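Local coordinates for protein tapirin (Caldicellulosiruptor kristjanssonii, PDB 6N2B) that probably binds cellulose at the cell surface, helping an extremely thermophilic bacterium adhere to plant biomass, and carries a bound calcium ion, at residues I243-V257 and E265-N279. Sequence-based numbering, arbitrary orientation.
Sequences IGVNNLICKGPEVIV and EIKEIMYIQNKLVFN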
loop_
_atom_site.group_PDB
_atom_site.type_symbol
_atom_site.label_atom_id
_atom_site.label_comp_id
_atom_site.label_asym_id
_atom_site.label_seq_id
_atom_site.Cartn_x
_atom_site.Cartn_y
_atom_site.Cartn_z
ATOM N N ILE A 243 -5.069 -1.780 -7.199
ATOM C CA ILE A 243 -5.550 -2.853 -8.067
ATOM C C ILE A 243 -4.353 -3.557 -8.686
ATOM O O ILE A 243 -3.600 -2.952 -9.459
ATOM C CB ILE A 243 -6.487 -2.328 -9.161
ATOM C CG1 ILE A 243 -7.645 -1.548 -8.551
ATOM C CG2 ILE A 243 -7.013 -3.475 -9.994
ATOM C CD1 ILE A 243 -8.478 -0.830 -9.598
ATOM N N GLY A 244 -4.186 -4.837 -8.373
ATOM C CA GLY A 244 -3.036 -5.569 -8.877
ATOM C C GLY A 244 -1.683 -5.139 -8.333
ATOM O O GLY A 244 -0.673 -5.329 -9.015
ATOM N N VAL A 245 -1.630 -4.574 -7.120
ATOM C CA VAL A 245 -0.359 -4.216 -6.502
ATOM C C VAL A 245 0.365 -5.479 -6.047
ATOM O O VAL A 245 -0.221 -6.366 -5.411
ATOM C CB VAL A 245 -0.587 -3.253 -5.323
ATOM C CG1 VAL A 245 0.632 -3.227 -4.399
ATOM C CG2 VAL A 245 -0.873 -1.854 -5.832
ATOM N N ASN A 246 1.653 -5.562 -6.357
ATOM C CA ASN A 246 2.428 -6.737 -5.975
ATOM C C ASN A 246 2.804 -6.713 -4.495
ATOM O O ASN A 246 2.505 -7.649 -3.747
ATOM C CB ASN A 246 3.676 -6.839 -6.852
ATOM C CG ASN A 246 3.350 -7.291 -8.266
ATOM O OD1 ASN A 246 2.460 -8.114 -8.477
ATOM N ND2 ASN A 246 4.070 -6.752 -9.241
ATOM N N ASN A 247 3.469 -5.663 -4.048
ATOM C CA ASN A 247 3.812 -5.555 -2.638
ATOM C C ASN A 247 3.410 -4.186 -2.096
ATOM O O ASN A 247 3.381 -3.192 -2.831
ATOM C CB ASN A 247 5.325 -5.809 -2.402
ATOM C CG ASN A 247 5.846 -7.049 -3.153
ATOM O OD1 ASN A 247 5.525 -8.185 -2.794
ATOM N ND2 ASN A 247 6.660 -6.829 -4.179
ATOM N N LEU A 248 3.076 -4.150 -0.806
ATOM C CA LEU A 248 2.912 -2.905 -0.058
ATOM C C LEU A 248 3.763 -3.062 1.189
ATOM O O LEU A 248 3.351 -3.753 2.120
ATOM C CB LEU A 248 1.458 -2.643 0.301
ATOM C CG LEU A 248 1.078 -1.280 0.903
ATOM C CD1 LEU A 248 -0.408 -1.110 0.853
ATOM C CD2 LEU A 248 1.535 -1.085 2.343
ATOM N N ILE A 249 4.927 -2.429 1.222
ATOM C CA ILE A 249 5.832 -2.511 2.368
ATOM C C ILE A 249 5.823 -1.182 3.113
ATOM O O ILE A 249 6.138 -0.134 2.538
ATOM C CB ILE A 249 7.261 -2.866 1.943
ATOM C CG1 ILE A 249 7.304 -4.271 1.341
ATOM C CG2 ILE A 249 8.198 -2.692 3.132
ATOM C CD1 ILE A 249 8.594 -4.601 0.660
ATOM N N CYS A 250 5.491 -1.219 4.393
ATOM C CA CYS A 250 5.546 -0.020 5.217
ATOM C C CYS A 250 6.492 -0.271 6.375
ATOM O O CYS A 250 6.238 -1.149 7.207
ATOM C CB CYS A 250 4.176 0.380 5.751
ATOM S SG CYS A 250 4.349 1.748 6.932
ATOM N N LYS A 251 7.575 0.497 6.438
ATOM C CA LYS A 251 8.551 0.296 7.493
ATOM C C LYS A 251 8.438 1.334 8.605
ATOM O O LYS A 251 9.262 1.334 9.524
ATOM C CB LYS A 251 9.949 0.245 6.891
ATOM C CG LYS A 251 10.134 -1.025 6.059
ATOM C CD LYS A 251 11.575 -1.509 6.007
ATOM C CE LYS A 251 12.000 -2.309 7.237
ATOM N NZ LYS A 251 13.289 -3.040 6.990
ATOM N N GLY A 252 7.399 2.180 8.570
ATOM C CA GLY A 252 7.093 3.104 9.642
ATOM C C GLY A 252 6.035 2.602 10.620
ATOM O O GLY A 252 5.614 1.438 10.590
ATOM N N PRO A 253 5.590 3.489 11.520
ATOM C CA PRO A 253 4.779 3.038 12.668
ATOM C C PRO A 253 3.288 2.777 12.411
ATOM O O PRO A 253 2.673 2.069 13.221
ATOM C CB PRO A 253 4.952 4.179 13.689
ATOM C CG PRO A 253 5.385 5.357 12.903
ATOM C CD PRO A 253 6.174 4.823 11.744
ATOM N N GLU A 254 2.667 3.336 11.373
ATOM C CA GLU A 254 1.243 3.112 11.137
ATOM C C GLU A 254 0.989 2.987 9.648
ATOM O O GLU A 254 1.735 3.533 8.832
ATOM C CB GLU A 254 0.316 4.242 11.655
ATOM C CG GLU A 254 0.766 5.042 12.886
ATOM C CD GLU A 254 -0.170 6.226 13.208
ATOM O OE1 GLU A 254 0.209 7.397 12.945
ATOM O OE2 GLU A 254 -1.289 5.978 13.712
ATOM N N VAL A 255 -0.075 2.256 9.313
ATOM C CA VAL A 255 -0.763 2.368 8.036
ATOM C C VAL A 255 -2.219 2.567 8.384
ATOM O O VAL A 255 -2.865 1.649 8.888
ATOM C CB VAL A 255 -0.589 1.142 7.134
ATOM C CG1 VAL A 255 -1.393 1.337 5.843
ATOM C CG2 VAL A 255 0.870 0.919 6.806
ATOM N N ILE A 256 -2.734 3.759 8.143
ATOM C CA ILE A 256 -4.088 4.113 8.540
ATOM C C ILE A 256 -4.899 4.304 7.275
ATOM O O ILE A 256 -4.655 5.242 6.508
ATOM C CB ILE A 256 -4.119 5.378 9.403
ATOM C CG1 ILE A 256 -3.055 5.306 10.520
ATOM C CG2 ILE A 256 -5.527 5.613 9.918
ATOM C CD1 ILE A 256 -3.320 4.286 11.632
ATOM N N VAL A 257 -5.870 3.430 7.057
ATOM C CA VAL A 257 -6.794 3.544 5.935
ATOM C C VAL A 257 -8.105 4.103 6.478
ATOM O O VAL A 257 -8.796 3.434 7.252
ATOM C CB VAL A 257 -6.993 2.191 5.240
ATOM C CG1 VAL A 257 -8.078 2.290 4.173
ATOM C CG2 VAL A 257 -5.671 1.705 4.649
ATOM N N GLU A 265 -5.760 -4.722 -3.243
ATOM C CA GLU A 265 -5.362 -6.043 -3.726
ATOM C C GLU A 265 -3.855 -6.179 -3.644
ATOM O O GLU A 265 -3.133 -5.443 -4.313
ATOM C CB GLU A 265 -5.808 -6.276 -5.164
ATOM C CG GLU A 265 -7.271 -6.548 -5.296
ATOM C CD GLU A 265 -7.756 -6.276 -6.693
ATOM O OE1 GLU A 265 -6.986 -6.516 -7.661
ATOM O OE2 GLU A 265 -8.909 -5.814 -6.822
ATOM N N ILE A 266 -3.385 -7.138 -2.858
ATOM C CA ILE A 266 -1.965 -7.395 -2.711
ATOM C C ILE A 266 -1.671 -8.796 -3.219
ATOM O O ILE A 266 -2.169 -9.780 -2.661
ATOM C CB ILE A 266 -1.509 -7.235 -1.258
ATOM C CG1 ILE A 266 -1.903 -5.849 -0.736
ATOM C CG2 ILE A 266 0.002 -7.422 -1.201
ATOM C CD1 ILE A 266 -1.033 -4.716 -1.300
ATOM N N LYS A 267 -0.855 -8.890 -4.270
ATOM C CA LYS A 267 -0.614 -10.179 -4.905
ATOM C C LYS A 267 0.431 -10.994 -4.179
ATOM O O LYS A 267 0.368 -12.224 -4.198
ATOM C CB LYS A 267 -0.189 -9.979 -6.348
ATOM C CG LYS A 267 -1.340 -9.540 -7.206
ATOM C CD LYS A 267 -0.849 -8.925 -8.478
ATOM C CE LYS A 267 -0.270 -9.968 -9.411
ATOM N NZ LYS A 267 0.688 -9.313 -10.355
ATOM N N GLU A 268 1.398 -10.342 -3.538
ATOM C CA GLU A 268 2.452 -11.058 -2.843
ATOM C C GLU A 268 2.440 -10.608 -1.399
ATOM O O GLU A 268 1.573 -11.037 -0.623
ATOM C CB GLU A 268 3.792 -10.878 -3.569
ATOM C CG GLU A 268 3.861 -11.581 -4.950
ATOM C CD GLU A 268 3.435 -13.069 -4.916
ATOM O OE1 GLU A 268 3.597 -13.726 -3.853
ATOM O OE2 GLU A 268 2.946 -13.585 -5.961
ATOM N N ILE A 269 3.355 -9.733 -0.975
ATOM C CA ILE A 269 3.570 -9.451 0.442
ATOM C C ILE A 269 3.054 -8.063 0.798
ATOM O O ILE A 269 3.401 -7.070 0.146
ATOM C CB ILE A 269 5.054 -9.586 0.823
ATOM C CG1 ILE A 269 5.470 -11.061 0.794
ATOM C CG2 ILE A 269 5.310 -8.953 2.190
ATOM C CD1 ILE A 269 6.832 -11.325 0.175
ATOM N N MET A 270 2.240 -7.998 1.847
ATOM C CA MET A 270 1.943 -6.758 2.556
ATOM C C MET A 270 2.669 -6.813 3.894
ATOM O O MET A 270 2.265 -7.551 4.798
ATOM C CB MET A 270 0.442 -6.572 2.746
ATOM C CG MET A 270 0.045 -5.251 3.368
ATOM S SD MET A 270 -1.755 -5.160 3.454
ATOM C CE MET A 270 -1.970 -3.396 3.608
ATOM N N TYR A 271 3.752 -6.057 4.007
ATOM C CA TYR A 271 4.551 -5.999 5.223
ATOM C C TYR A 271 4.165 -4.747 6.001
ATOM O O TYR A 271 4.295 -3.627 5.493
ATOM C CB TYR A 271 6.052 -6.010 4.898
ATOM C CG TYR A 271 6.971 -5.943 6.108
ATOM C CD1 TYR A 271 7.165 -4.745 6.794
ATOM C CD2 TYR A 271 7.646 -7.076 6.567
ATOM C CE1 TYR A 271 8.001 -4.665 7.902
ATOM C CE2 TYR A 271 8.494 -7.009 7.675
ATOM C CZ TYR A 271 8.664 -5.794 8.337
ATOM O OH TYR A 271 9.488 -5.690 9.430
ATOM N N ILE A 272 3.722 -4.934 7.231
ATOM C CA ILE A 272 3.326 -3.834 8.095
ATOM C C ILE A 272 4.240 -3.861 9.312
ATOM O O ILE A 272 4.059 -4.685 10.220
ATOM C CB ILE A 272 1.856 -3.929 8.502
ATOM C CG1 ILE A 272 0.981 -4.022 7.245
ATOM C CG2 ILE A 272 1.475 -2.759 9.394
ATOM C CD1 ILE A 272 1.099 -2.838 6.301
ATOM N N GLN A 273 5.212 -2.944 9.343
ATOM C CA GLN A 273 6.230 -2.933 10.395
ATOM C C GLN A 273 5.626 -2.930 11.799
ATOM O O GLN A 273 6.070 -3.684 12.673
ATOM C CB GLN A 273 7.140 -1.719 10.213
ATOM C CG GLN A 273 8.021 -1.402 11.406
ATOM C CD GLN A 273 9.184 -2.355 11.505
ATOM O OE1 GLN A 273 9.624 -2.924 10.505
ATOM N NE2 GLN A 273 9.688 -2.542 12.714
ATOM N N ASN A 274 4.624 -2.080 12.048
ATOM C CA ASN A 274 4.023 -2.007 13.377
ATOM C C ASN A 274 2.522 -2.273 13.364
ATOM O O ASN A 274 2.092 -3.322 13.857
ATOM C CB ASN A 274 4.334 -0.662 14.029
ATOM C CG ASN A 274 3.707 -0.534 15.402
ATOM O OD1 ASN A 274 4.026 -1.303 16.318
ATOM N ND2 ASN A 274 2.794 0.429 15.552
ATOM N N LYS A 275 1.704 -1.354 12.844
ATOM C CA LYS A 275 0.253 -1.430 12.987
ATOM C C LYS A 275 -0.449 -1.091 11.667
ATOM O O LYS A 275 0.023 -0.245 10.896
ATOM C CB LYS A 275 -0.210 -0.494 14.138
ATOM C CG LYS A 275 -1.358 0.467 13.831
ATOM C CD LYS A 275 -1.686 1.380 15.033
ATOM C CE LYS A 275 -0.886 2.690 15.013
ATOM N NZ LYS A 275 -1.319 3.664 16.067
ATOM N N LEU A 276 -1.566 -1.778 11.401
ATOM C CA LEU A 276 -2.435 -1.499 10.260
ATOM C C LEU A 276 -3.850 -1.295 10.780
ATOM O O LEU A 276 -4.321 -2.063 11.622
ATOM C CB LEU A 276 -2.397 -2.638 9.230
ATOM C CG LEU A 276 -3.452 -2.695 8.118
ATOM C CD1 LEU A 276 -3.477 -1.391 7.320
ATOM C CD2 LEU A 276 -3.182 -3.881 7.195
ATOM N N VAL A 277 -4.520 -0.250 10.311
ATOM C CA VAL A 277 -5.837 0.087 10.829
ATOM C C VAL A 277 -6.730 0.476 9.664
ATOM O O VAL A 277 -6.473 1.480 8.993
ATOM C CB VAL A 277 -5.786 1.229 11.863
ATOM C CG1 VAL A 277 -7.160 1.493 12.434
ATOM C CG2 VAL A 277 -4.831 0.890 12.983
ATOM N N PHE A 278 -7.770 -0.313 9.417
ATOM C CA PHE A 278 -8.903 0.136 8.621
ATOM C C PHE A 278 -9.896 0.781 9.574
ATOM O O PHE A 278 -10.481 0.103 10.419
ATOM C CB PHE A 278 -9.545 -1.017 7.869
ATOM C CG PHE A 278 -8.765 -1.463 6.694
ATOM C CD1 PHE A 278 -7.689 -2.311 6.850
ATOM C CD2 PHE A 278 -9.102 -1.033 5.419
ATOM C CE1 PHE A 278 -6.960 -2.729 5.757
ATOM C CE2 PHE A 278 -8.381 -1.453 4.324
ATOM C CZ PHE A 278 -7.308 -2.308 4.497
ATOM N N ASN A 279 -10.090 2.089 9.438
ATOM C CA ASN A 279 -10.760 2.829 10.497
ATOM C C ASN A 279 -12.271 2.650 10.493
ATOM O O ASN A 279 -12.899 2.729 11.554
ATOM C CB ASN A 279 -10.414 4.301 10.385
ATOM C CG ASN A 279 -10.131 4.905 11.717
ATOM O OD1 ASN A 279 -9.114 4.591 12.338
ATOM N ND2 ASN A 279 -11.032 5.767 12.189
HETATM O O HOH W 1 0.452 -6.866 -11.432
HETATM O O HOH W 2 3.266 -0.122 10.714
#
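Inside the coil, L248 packs against I266 and M270. The L248 CB sits 3.6 Å from I266 CD1, and its CG, anti to the backbone N (chi1 -171°), runs alongside M270 so that CD1 touches the thioether methyl CE. V255 comes in across the interior from the next strand: its CG2 lies 3.8 Å from I272 CD1, while CG1 rests on L276 CD1. V257 closes this core by laying CB over one face of the F278 ring, 4.2 Å from the centroid, a CH-pi contact; Y309 meets that ring edge-to-face. These are two successive coils of a right-handed parallel beta-helix, in register along each strand but slipping at the turns: strand 248-250 runs 13° from 269-272, and strand 254-257 pairs in parallel with 275-278 on another face, where V277 N donates to V255 O and V257 N to V277 O. At the corner before 248-250, asparagines add side-chain bonds to the backbone ones from K267 N to V245 O and E268 N to N246 O. The carbonyl OD1 of N247 accepts the I269 N-H at 3.2 Å, on a lone pair and nearly straight (167°), and N246 OD1 takes K267 NZ, whose ammonium also reaches G244 O through a water. At the other corner N274 donates ND2 to P253 O at 2.9 Å, the acceptor lying almost in the amide plane, and a second water links G252 O to the backbone N atoms of N274 and K275. The looser, more solvent-exposed part is E254 with K275: the bent lysine lies beside E254, its NZ making a weak salt bridge to OE2 at 3.3 Å, while OE1 pairs with R233. Near Y271, which has the C250 carbonyl at its ring edge, helix 408-413 covers the outer surface.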